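Local coordinates for protein pectate lyase 1 (Juniperus ashei, PDB 1PXZ) that has low pectate lyase activity, cleaving galacturonan chains by elimination with calcium as cofactor, and is the major allergen of cedar pollen, at residues I123-G132 / P144-I153; L168-T179 / F192-H203. All coordinates share one frame; numbering follows the deposited sequence.

Along the chain the two contacts come in series, interaction 1 closing before interaction 2 opens, and their centres lie about 13 Å apart in the parallel beta-helix. Interaction 1 joins the two arms of an excursion from one coil; interaction 2 stacks two successive coils. Strands 122-124 and 167-169 are neighbours in one sheet, and strands 153-156 and 174-179 in another. The contacts also touch directly: Asp-151 OD1 lies 2.6 Å from Gly-174 N and Gly-150 N lies 2.8 Å from Asp-173 OD2, both probable hydrogen bonds. This seam brings together Asp-149 from interaction 1 with Asp-173 and Asp-177 from interaction 2, the calcium ligands inferred from related enzymes.

Interaction 1: residues I123-G132 / P144-I153; sequences IHGCNTSVLG and PVHAQDGDAI
Residues 123-132 and 144-153 form the two arms of a long excursion from a coil of the parallel beta-helix, held together by an antiparallel pair at their outer end, where hairpin 132-137/141-145 begins, by two direct hydrogen bonds and a bridging water midway, and by apolar packing at the base. Gly-132 and Val-145 make a hydrogen-bonded antiparallel pair: Val-145 N gives a good bond to Gly-132 O (2.8 Å), while the return bond from Gly-132 N is weak. Beside it, Leu-131 CD1 lies over the backbone of His-146, 3.7 Å from its CA.

Midway, Ser-129 and Gln-148 are bound twice. Ser-129 N donates in the carbonyl plane to Gln-148 O at 3.0 Å, and Gln-148 N donates to Ser-129 OG at 2.9 Å. With chi1 at 68°, Ser-129 OG sits between its own backbone N and carbonyl carbon, where it accepts this N-H and also donates to a water that binds Val-130 O and His-146 O. A second water lies within hydrogen-bonding distance of Asn-127 O and Asp-149 O.

Gly-150, centre of an inverse gamma turn, brings its CA to 3.6 Å from Asn-127 C. At the base, Cys-126 SG rests 3.6 Å from Ala-152 CA. Ile-123 turns CG2 onto Ala-152 CB (3.7 Å) and CD1 onto Ile-153 CG1, the two isoleucines crossing at about a right angle.

Cys-126 is tied to Cys-107 by a disulfide. Ile-123 and Ile-153 also pack on strand 108-111, Ile-123 reaches Leu-168 of strand 167-169, and Val-145 packs on Val-134 of strand 132-137.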
loop_
_atom_site.group_PDB
_atom_site.type_symbol
_atom_site.label_atom_id
_atom_site.label_comp_id
_atom_site.label_asym_id
_atom_site.label_seq_id
_atom_site.Cartn_x
_atom_site.Cartn_y
_atom_site.Cartn_z
ATOM N N ILE A 123 -9.042 6.816 2.642
ATOM C CA ILE A 123 -9.203 6.132 3.934
ATOM C C ILE A 123 -8.541 6.998 4.990
ATOM O O ILE A 123 -7.363 7.311 4.843
ATOM C CB ILE A 123 -8.627 4.713 3.957
ATOM C CG1 ILE A 123 -9.058 3.885 2.751
ATOM C CG2 ILE A 123 -8.977 4.016 5.263
ATOM C CD1 ILE A 123 -8.450 2.504 2.637
ATOM N N HIS A 124 -9.296 7.396 6.008
ATOM C CA HIS A 124 -8.708 8.204 7.072
ATOM C C HIS A 124 -9.533 8.076 8.347
ATOM O O HIS A 124 -10.696 7.679 8.247
ATOM C CB HIS A 124 -8.631 9.664 6.632
ATOM C CG HIS A 124 -9.956 10.171 6.170
ATOM N ND1 HIS A 124 -10.949 10.482 7.080
ATOM C CD2 HIS A 124 -10.464 10.422 4.944
ATOM C CE1 HIS A 124 -12.014 10.908 6.430
ATOM N NE2 HIS A 124 -11.745 10.877 5.139
ATOM N N GLY A 125 -8.915 8.393 9.469
ATOM C CA GLY A 125 -9.553 8.281 10.765
ATOM C C GLY A 125 -9.812 6.843 11.181
ATOM O O GLY A 125 -10.721 6.614 11.983
ATOM N N CYS A 126 -9.056 5.858 10.685
ATOM C CA CYS A 126 -9.310 4.494 11.122
ATOM C C CYS A 126 -8.983 4.338 12.599
ATOM O O CYS A 126 -8.041 4.929 13.125
ATOM C CB CYS A 126 -8.488 3.473 10.315
ATOM S SG CYS A 126 -8.786 3.637 8.533
ATOM N N ASN A 127 -9.759 3.527 13.292
ATOM C CA ASN A 127 -9.603 3.441 14.740
ATOM C C ASN A 127 -9.542 2.017 15.247
ATOM O O ASN A 127 -9.981 1.126 14.530
ATOM C CB ASN A 127 -10.813 4.120 15.402
ATOM C CG ASN A 127 -10.540 4.415 16.862
ATOM O OD1 ASN A 127 -11.276 3.968 17.740
ATOM N ND2 ASN A 127 -9.478 5.175 17.089
ATOM N N THR A 128 -9.020 1.844 16.449
ATOM C CA THR A 128 -8.961 0.543 17.102
ATOM C C THR A 128 -10.330 -0.128 17.109
ATOM O O THR A 128 -11.366 0.475 17.381
ATOM C CB THR A 128 -8.461 0.664 18.553
ATOM O OG1 THR A 128 -7.103 1.133 18.508
ATOM C CG2 THR A 128 -8.454 -0.703 19.230
ATOM N N SER A 129 -10.348 -1.426 16.781
ATOM C CA SER A 129 -11.684 -2.041 16.790
ATOM C C SER A 129 -11.924 -2.728 18.125
ATOM O O SER A 129 -11.017 -2.915 18.938
ATOM C CB SER A 129 -11.802 -3.037 15.638
ATOM O OG SER A 129 -10.930 -4.148 15.892
ATOM N N VAL A 130 -13.171 -3.129 18.329
ATOM C CA VAL A 130 -13.563 -3.896 19.500
ATOM C C VAL A 130 -13.688 -5.380 19.190
ATOM O O VAL A 130 -14.172 -5.745 18.117
ATOM C CB VAL A 130 -14.920 -3.380 20.015
ATOM C CG1 VAL A 130 -15.418 -4.254 21.148
ATOM C CG2 VAL A 130 -14.745 -1.926 20.425
ATOM N N LEU A 131 -13.227 -6.208 20.111
ATOM C CA LEU A 131 -13.371 -7.662 19.976
ATOM C C LEU A 131 -14.826 -7.973 19.670
ATOM O O LEU A 131 -15.750 -7.324 20.186
ATOM C CB LEU A 131 -12.890 -8.299 21.262
ATOM C CG LEU A 131 -13.220 -9.754 21.553
ATOM C CD1 LEU A 131 -12.321 -10.687 20.754
ATOM C CD2 LEU A 131 -13.088 -10.017 23.048
ATOM N N GLY A 132 -15.078 -8.938 18.785
ATOM C CA GLY A 132 -16.468 -9.192 18.412
ATOM C C GLY A 132 -16.571 -10.156 17.240
ATOM O O GLY A 132 -15.552 -10.480 16.625
ATOM N N PRO A 144 -15.023 -15.014 15.746
ATOM C CA PRO A 144 -14.619 -13.920 16.635
ATOM C C PRO A 144 -13.353 -13.294 16.058
ATOM O O PRO A 144 -12.495 -14.016 15.571
ATOM C CB PRO A 144 -14.362 -14.623 17.964
ATOM C CG PRO A 144 -14.090 -16.048 17.618
ATOM C CD PRO A 144 -14.762 -16.348 16.308
ATOM N N VAL A 145 -13.247 -11.975 16.071
ATOM C CA VAL A 145 -12.025 -11.302 15.589
ATOM C C VAL A 145 -11.412 -10.531 16.735
ATOM O O VAL A 145 -12.107 -9.750 17.389
ATOM C CB VAL A 145 -12.374 -10.373 14.417
ATOM C CG1 VAL A 145 -11.233 -9.420 14.096
ATOM C CG2 VAL A 145 -12.735 -11.205 13.190
ATOM N N HIS A 146 -10.142 -10.687 17.078
ATOM C CA HIS A 146 -9.665 -9.929 18.242
ATOM C C HIS A 146 -9.683 -8.432 17.960
ATOM O O HIS A 146 -9.867 -8.008 16.816
ATOM C CB HIS A 146 -8.263 -10.390 18.629
ATOM C CG HIS A 146 -7.166 -10.079 17.659
ATOM N ND1 HIS A 146 -6.800 -10.911 16.625
ATOM C CD2 HIS A 146 -6.320 -9.024 17.564
ATOM C CE1 HIS A 146 -5.801 -10.394 15.933
ATOM N NE2 HIS A 146 -5.490 -9.234 16.487
ATOM N N ALA A 147 -9.476 -7.615 18.990
ATOM C CA ALA A 147 -9.307 -6.180 18.802
ATOM C C ALA A 147 -8.165 -5.860 17.848
ATOM O O ALA A 147 -7.055 -6.368 18.035
ATOM C CB ALA A 147 -9.048 -5.522 20.156
ATOM N N GLN A 148 -8.368 -5.021 16.832
ATOM C CA GLN A 148 -7.272 -4.787 15.889
ATOM C C GLN A 148 -6.786 -3.338 15.887
ATOM O O GLN A 148 -7.541 -2.417 16.144
ATOM C CB GLN A 148 -7.681 -5.095 14.448
ATOM C CG GLN A 148 -8.374 -6.418 14.209
ATOM C CD GLN A 148 -7.414 -7.577 14.401
ATOM O OE1 GLN A 148 -7.697 -8.474 15.194
ATOM N NE2 GLN A 148 -6.311 -7.518 13.666
ATOM N N ASP A 149 -5.512 -3.133 15.538
ATOM C CA ASP A 149 -4.985 -1.780 15.381
ATOM C C ASP A 149 -5.795 -0.991 14.353
ATOM O O ASP A 149 -6.358 -1.561 13.426
ATOM C CB ASP A 149 -3.523 -1.822 14.936
ATOM C CG ASP A 149 -2.541 -2.026 16.073
ATOM O OD1 ASP A 149 -2.973 -2.333 17.205
ATOM O OD2 ASP A 149 -1.323 -1.871 15.824
ATOM N N GLY A 150 -5.829 0.318 14.510
ATOM C CA GLY A 150 -6.444 1.250 13.591
ATOM C C GLY A 150 -5.585 1.539 12.370
ATOM O O GLY A 150 -5.185 2.681 12.133
ATOM N N ASP A 151 -5.309 0.495 11.600
ATOM C CA ASP A 151 -4.568 0.606 10.356
ATOM C C ASP A 151 -5.529 0.821 9.200
ATOM O O ASP A 151 -6.621 0.243 9.205
ATOM C CB ASP A 151 -3.749 -0.653 10.061
ATOM C CG ASP A 151 -2.707 -0.973 11.115
ATOM O OD1 ASP A 151 -2.165 -0.035 11.724
ATOM O OD2 ASP A 151 -2.435 -2.168 11.350
ATOM N N ALA A 152 -5.137 1.601 8.205
ATOM C CA ALA A 152 -6.049 1.776 7.074
ATOM C C ALA A 152 -6.191 0.497 6.254
ATOM O O ALA A 152 -7.269 0.109 5.832
ATOM C CB ALA A 152 -5.572 2.906 6.172
ATOM N N ILE A 153 -5.063 -0.156 5.995
ATOM C CA ILE A 153 -5.077 -1.372 5.185
ATOM C C ILE A 153 -4.181 -2.400 5.837
ATOM O O ILE A 153 -3.005 -2.076 6.083
ATOM C CB ILE A 153 -4.581 -1.057 3.760
ATOM C CG1 ILE A 153 -5.472 -0.093 2.976
ATOM C CG2 ILE A 153 -4.373 -2.358 2.990
ATOM C CD1 ILE A 153 -4.909 0.370 1.650
HETATM O O HOH W 1 -9.185 -1.358 13.300
HETATM O O HOH W 2 -12.103 -6.458 15.973
#

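Interaction 2: residues L168-T179 / F192-H203; sequences LSDCSDGLIDVT and FFNHHKVMLLGH
Ile-176, Val-178, Met-199 and Leu-201 face the interior where two successive coils of the parallel beta-helix stack in register, strand 176-179 running 2° from parallel to strand 198-201 with axes 4.9 Å apart. A ladder of backbone bonds joins them, from Ile-176 N to Val-198 O through to Gly-202 N and Val-178 O (2.8 Å). Val-198 O takes a second N-H, that of Leu-175, at the corner.

Inside, the edge of the Phe-192 ring receives Leu-175 CD1 and Ile-176 CD1, the latter 3.6 Å from CE2. Leu-168 lies alongside the same ring, pointing the same way. Val-178 and Leu-201 likewise run side by side.

At the turn, Leu-175 meets His-195 from the opposite direction, its CG over the middle of the imidazole face, 3.6 Å from the centroid, in a CH-pi contact. CG of His-195 is anti to its backbone N (chi1 -173°), which carries the ring into the curl of residues 170-173, Cys-171 N and Asp-173 O lying at its edge. On the adjoining strand pair, Ser-169 CB sits over the centre of the Phe-193 ring.

Farther out, a water links Asp-173 O to Lys-197 N. Asp-173 OD2 accepts from Gly-150 N and Ser-172 OG, which would steady this probable calcium ligand. Asp-177, another probable calcium ligand, shares a strand face with Leu-200 and lies alongside it; Leu-200 neighbours the predicted active-site Arg-229. His-203 crosses Asp-177 at about a right angle, and its ND1 makes a weak, bent hydrogen bond of 3.0 Å to Asp-177 OD2.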
loop_
_atom_site.group_PDB
_atom_site.type_symbol
_atom_site.label_atom_id
_atom_site.label_comp_id
_atom_site.label_asym_id
_atom_site.label_seq_id
_atom_site.Cartn_x
_atom_site.Cartn_y
_atom_site.Cartn_z
ATOM N N LEU A 168 -4.506 8.284 1.746
ATOM C CA LEU A 168 -4.442 7.623 3.039
ATOM C C LEU A 168 -3.861 8.558 4.092
ATOM O O LEU A 168 -2.730 8.999 3.877
ATOM C CB LEU A 168 -3.565 6.363 2.935
ATOM C CG LEU A 168 -3.978 5.423 1.787
ATOM C CD1 LEU A 168 -2.934 4.330 1.596
ATOM C CD2 LEU A 168 -5.352 4.808 2.035
ATOM N N SER A 169 -4.593 8.848 5.168
ATOM C CA SER A 169 -4.101 9.856 6.104
ATOM C C SER A 169 -4.685 9.638 7.494
ATOM O O SER A 169 -5.696 8.951 7.611
ATOM C CB SER A 169 -4.469 11.265 5.617
ATOM O OG SER A 169 -5.888 11.440 5.551
ATOM N N ASP A 170 -4.053 10.195 8.511
ATOM C CA ASP A 170 -4.627 10.378 9.825
ATOM C C ASP A 170 -5.319 9.160 10.395
ATOM O O ASP A 170 -6.506 9.243 10.743
ATOM C CB ASP A 170 -5.656 11.525 9.702
ATOM C CG ASP A 170 -6.168 12.001 11.052
ATOM O OD1 ASP A 170 -5.463 11.804 12.065
ATOM O OD2 ASP A 170 -7.290 12.549 11.068
ATOM N N CYS A 171 -4.610 8.040 10.507
ATOM C CA CYS A 171 -5.175 6.886 11.198
ATOM C C CYS A 171 -4.544 6.712 12.565
ATOM O O CYS A 171 -3.529 7.350 12.860
ATOM C CB CYS A 171 -4.983 5.617 10.340
ATOM S SG CYS A 171 -6.121 5.765 8.922
ATOM N N SER A 172 -5.124 5.851 13.413
ATOM C CA SER A 172 -4.557 5.795 14.767
ATOM C C SER A 172 -3.234 5.049 14.776
ATOM O O SER A 172 -2.357 5.413 15.566
ATOM C CB SER A 172 -5.553 5.174 15.753
ATOM O OG SER A 172 -5.855 3.842 15.372
ATOM N N ASP A 173 -3.055 4.040 13.930
ATOM C CA ASP A 173 -1.789 3.290 13.986
ATOM C C ASP A 173 -1.062 3.385 12.662
ATOM O O ASP A 173 -0.378 4.391 12.453
ATOM C CB ASP A 173 -2.062 1.837 14.378
ATOM C CG ASP A 173 -2.626 1.819 15.797
ATOM O OD1 ASP A 173 -1.811 1.965 16.735
ATOM O OD2 ASP A 173 -3.852 1.668 15.970
ATOM N N GLY A 174 -1.182 2.409 11.762
ATOM C CA GLY A 174 -0.491 2.544 10.484
ATOM C C GLY A 174 -1.403 2.845 9.313
ATOM O O GLY A 174 -2.631 2.787 9.389
ATOM N N LEU A 175 -0.806 3.176 8.160
ATOM C CA LEU A 175 -1.610 3.317 6.958
ATOM C C LEU A 175 -1.597 1.999 6.198
ATOM O O LEU A 175 -2.646 1.538 5.758
ATOM C CB LEU A 175 -1.128 4.485 6.100
ATOM C CG LEU A 175 -1.315 5.851 6.789
ATOM C CD1 LEU A 175 -0.785 6.961 5.892
ATOM C CD2 LEU A 175 -2.781 6.072 7.135
ATOM N N ILE A 176 -0.442 1.362 6.018
ATOM C CA ILE A 176 -0.440 0.053 5.358
ATOM C C ILE A 176 0.389 -0.907 6.192
ATOM O O ILE A 176 1.543 -0.583 6.515
ATOM C CB ILE A 176 0.131 0.159 3.945
ATOM C CG1 ILE A 176 -0.746 0.995 3.008
ATOM C CG2 ILE A 176 0.395 -1.224 3.349
ATOM C CD1 ILE A 176 -0.122 1.181 1.638
ATOM N N ASP A 177 -0.160 -2.047 6.572
ATOM C CA ASP A 177 0.596 -3.028 7.367
ATOM C C ASP A 177 0.671 -4.315 6.566
ATOM O O ASP A 177 -0.367 -4.859 6.175
ATOM C CB ASP A 177 -0.097 -3.183 8.705
ATOM C CG ASP A 177 0.699 -3.555 9.924
ATOM O OD1 ASP A 177 1.234 -2.663 10.621
ATOM O OD2 ASP A 177 0.803 -4.764 10.237
ATOM N N VAL A 178 1.873 -4.811 6.279
ATOM C CA VAL A 178 2.017 -6.034 5.481
ATOM C C VAL A 178 2.799 -7.033 6.312
ATOM O O VAL A 178 3.920 -6.730 6.725
ATOM C CB VAL A 178 2.719 -5.726 4.158
ATOM C CG1 VAL A 178 2.916 -6.981 3.308
ATOM C CG2 VAL A 178 1.931 -4.694 3.363
ATOM N N THR A 179 2.240 -8.185 6.631
ATOM C CA THR A 179 2.842 -9.132 7.537
ATOM C C THR A 179 2.567 -10.587 7.167
ATOM O O THR A 179 1.751 -10.896 6.303
ATOM C CB THR A 179 2.288 -8.992 8.978
ATOM O OG1 THR A 179 0.885 -9.298 8.934
ATOM C CG2 THR A 179 2.400 -7.588 9.529
ATOM N N PHE A 192 0.130 9.536 0.752
ATOM C CA PHE A 192 0.163 9.311 2.195
ATOM C C PHE A 192 0.411 10.642 2.885
ATOM O O PHE A 192 1.393 11.311 2.512
ATOM C CB PHE A 192 1.277 8.345 2.594
ATOM C CG PHE A 192 1.250 6.983 1.946
ATOM C CD1 PHE A 192 1.874 6.815 0.712
ATOM C CD2 PHE A 192 0.619 5.915 2.551
ATOM C CE1 PHE A 192 1.863 5.580 0.089
ATOM C CE2 PHE A 192 0.615 4.666 1.944
ATOM C CZ PHE A 192 1.233 4.512 0.713
ATOM N N PHE A 193 -0.407 11.046 3.857
ATOM C CA PHE A 193 -0.177 12.384 4.426
ATOM C C PHE A 193 -0.797 12.514 5.821
ATOM O O PHE A 193 -1.650 11.712 6.203
ATOM C CB PHE A 193 -0.682 13.478 3.483
ATOM C CG PHE A 193 -2.195 13.465 3.243
ATOM C CD1 PHE A 193 -2.752 12.630 2.288
ATOM C CD2 PHE A 193 -3.037 14.299 3.961
ATOM C CE1 PHE A 193 -4.109 12.648 2.058
ATOM C CE2 PHE A 193 -4.418 14.307 3.754
ATOM C CZ PHE A 193 -4.953 13.460 2.798
ATOM N N ASN A 194 -0.325 13.539 6.541
ATOM C CA ASN A 194 -0.844 13.849 7.875
ATOM C C ASN A 194 -0.932 12.623 8.749
ATOM O O ASN A 194 -1.999 12.284 9.278
ATOM C CB ASN A 194 -2.228 14.512 7.757
ATOM C CG ASN A 194 -2.159 15.872 7.081
ATOM O OD1 ASN A 194 -1.096 16.425 6.758
ATOM N ND2 ASN A 194 -3.354 16.437 6.864
ATOM N N HIS A 195 0.181 11.916 8.919
ATOM C CA HIS A 195 0.156 10.631 9.601
ATOM C C HIS A 195 1.562 10.274 10.077
ATOM O O HIS A 195 2.469 10.482 9.267
ATOM C CB HIS A 195 -0.367 9.523 8.653
ATOM C CG HIS A 195 -0.543 8.244 9.399
ATOM N ND1 HIS A 195 0.429 7.257 9.489
ATOM C CD2 HIS A 195 -1.598 7.812 10.140
ATOM C CE1 HIS A 195 -0.032 6.270 10.251
ATOM N NE2 HIS A 195 -1.255 6.590 10.649
ATOM N N HIS A 196 1.738 9.770 11.292
ATOM C CA HIS A 196 3.083 9.422 11.759
ATOM C C HIS A 196 3.625 8.128 11.173
ATOM O O HIS A 196 4.577 8.166 10.399
ATOM C CB HIS A 196 3.103 9.280 13.295
ATOM C CG HIS A 196 2.618 10.538 13.946
ATOM N ND1 HIS A 196 3.461 11.594 14.209
ATOM C CD2 HIS A 196 1.390 10.914 14.367
ATOM C CE1 HIS A 196 2.762 12.567 14.777
ATOM N NE2 HIS A 196 1.503 12.183 14.886
ATOM N N LYS A 197 3.063 6.979 11.545
ATOM C CA LYS A 197 3.670 5.691 11.201
ATOM C C LYS A 197 3.100 5.125 9.912
ATOM O O LYS A 197 2.069 4.455 9.909
ATOM C CB LYS A 197 3.461 4.678 12.329
ATOM C CG LYS A 197 4.180 5.046 13.621
ATOM C CD LYS A 197 3.794 4.106 14.751
ATOM C CE LYS A 197 4.528 4.464 16.037
ATOM N NZ LYS A 197 5.872 5.055 15.781
ATOM N N VAL A 198 3.756 5.373 8.780
ATOM C CA VAL A 198 3.078 5.116 7.517
ATOM C C VAL A 198 2.984 3.677 7.047
ATOM O O VAL A 198 1.887 3.155 6.782
ATOM C CB VAL A 198 3.787 5.967 6.438
ATOM C CG1 VAL A 198 3.195 5.731 5.068
ATOM C CG2 VAL A 198 3.649 7.441 6.840
ATOM N N MET A 199 4.108 2.980 6.862
ATOM C CA MET A 199 4.042 1.685 6.187
ATOM C C MET A 199 5.027 0.695 6.810
ATOM O O MET A 199 6.210 0.997 6.867
ATOM C CB MET A 199 4.342 1.921 4.709
ATOM C CG MET A 199 4.411 0.681 3.851
ATOM S SD MET A 199 4.950 1.066 2.179
ATOM C CE MET A 199 4.079 2.574 1.826
ATOM N N LEU A 200 4.509 -0.431 7.267
ATOM C CA LEU A 200 5.229 -1.510 7.920
ATOM C C LEU A 200 5.247 -2.701 6.966
ATOM O O LEU A 200 4.180 -3.237 6.646
ATOM C CB LEU A 200 4.562 -1.887 9.231
ATOM C CG LEU A 200 5.444 -2.392 10.364
ATOM C CD1 LEU A 200 6.659 -1.489 10.552
ATOM C CD2 LEU A 200 4.644 -2.488 11.656
ATOM N N LEU A 201 6.418 -3.091 6.483
ATOM C CA LEU A 201 6.508 -4.290 5.643
ATOM C C LEU A 201 7.303 -5.342 6.431
ATOM O O LEU A 201 8.538 -5.322 6.450
ATOM C CB LEU A 201 7.154 -3.975 4.308
ATOM C CG LEU A 201 6.650 -2.784 3.499
ATOM C CD1 LEU A 201 7.490 -2.530 2.252
ATOM C CD2 LEU A 201 5.193 -2.990 3.089
ATOM N N GLY A 202 6.626 -6.261 7.110
ATOM C CA GLY A 202 7.229 -7.235 8.017
ATOM C C GLY A 202 7.091 -6.741 9.455
ATOM O O GLY A 202 7.614 -5.673 9.787
ATOM N N HIS A 203 6.405 -7.475 10.312
ATOM C CA HIS A 203 5.976 -7.060 11.628
ATOM C C HIS A 203 6.894 -7.404 12.783
ATOM O O HIS A 203 7.017 -6.598 13.718
ATOM C CB HIS A 203 4.614 -7.712 11.966
ATOM C CG HIS A 203 3.730 -6.765 12.726
ATOM N ND1 HIS A 203 2.731 -6.036 12.121
ATOM C CD2 HIS A 203 3.703 -6.426 14.037
ATOM C CE1 HIS A 203 2.123 -5.288 13.027
ATOM N NE2 HIS A 203 2.693 -5.506 14.202
HETATM O O HOH W 3 -3.285 13.725 11.527
HETATM O O HOH W 4 0.813 6.623 13.459
#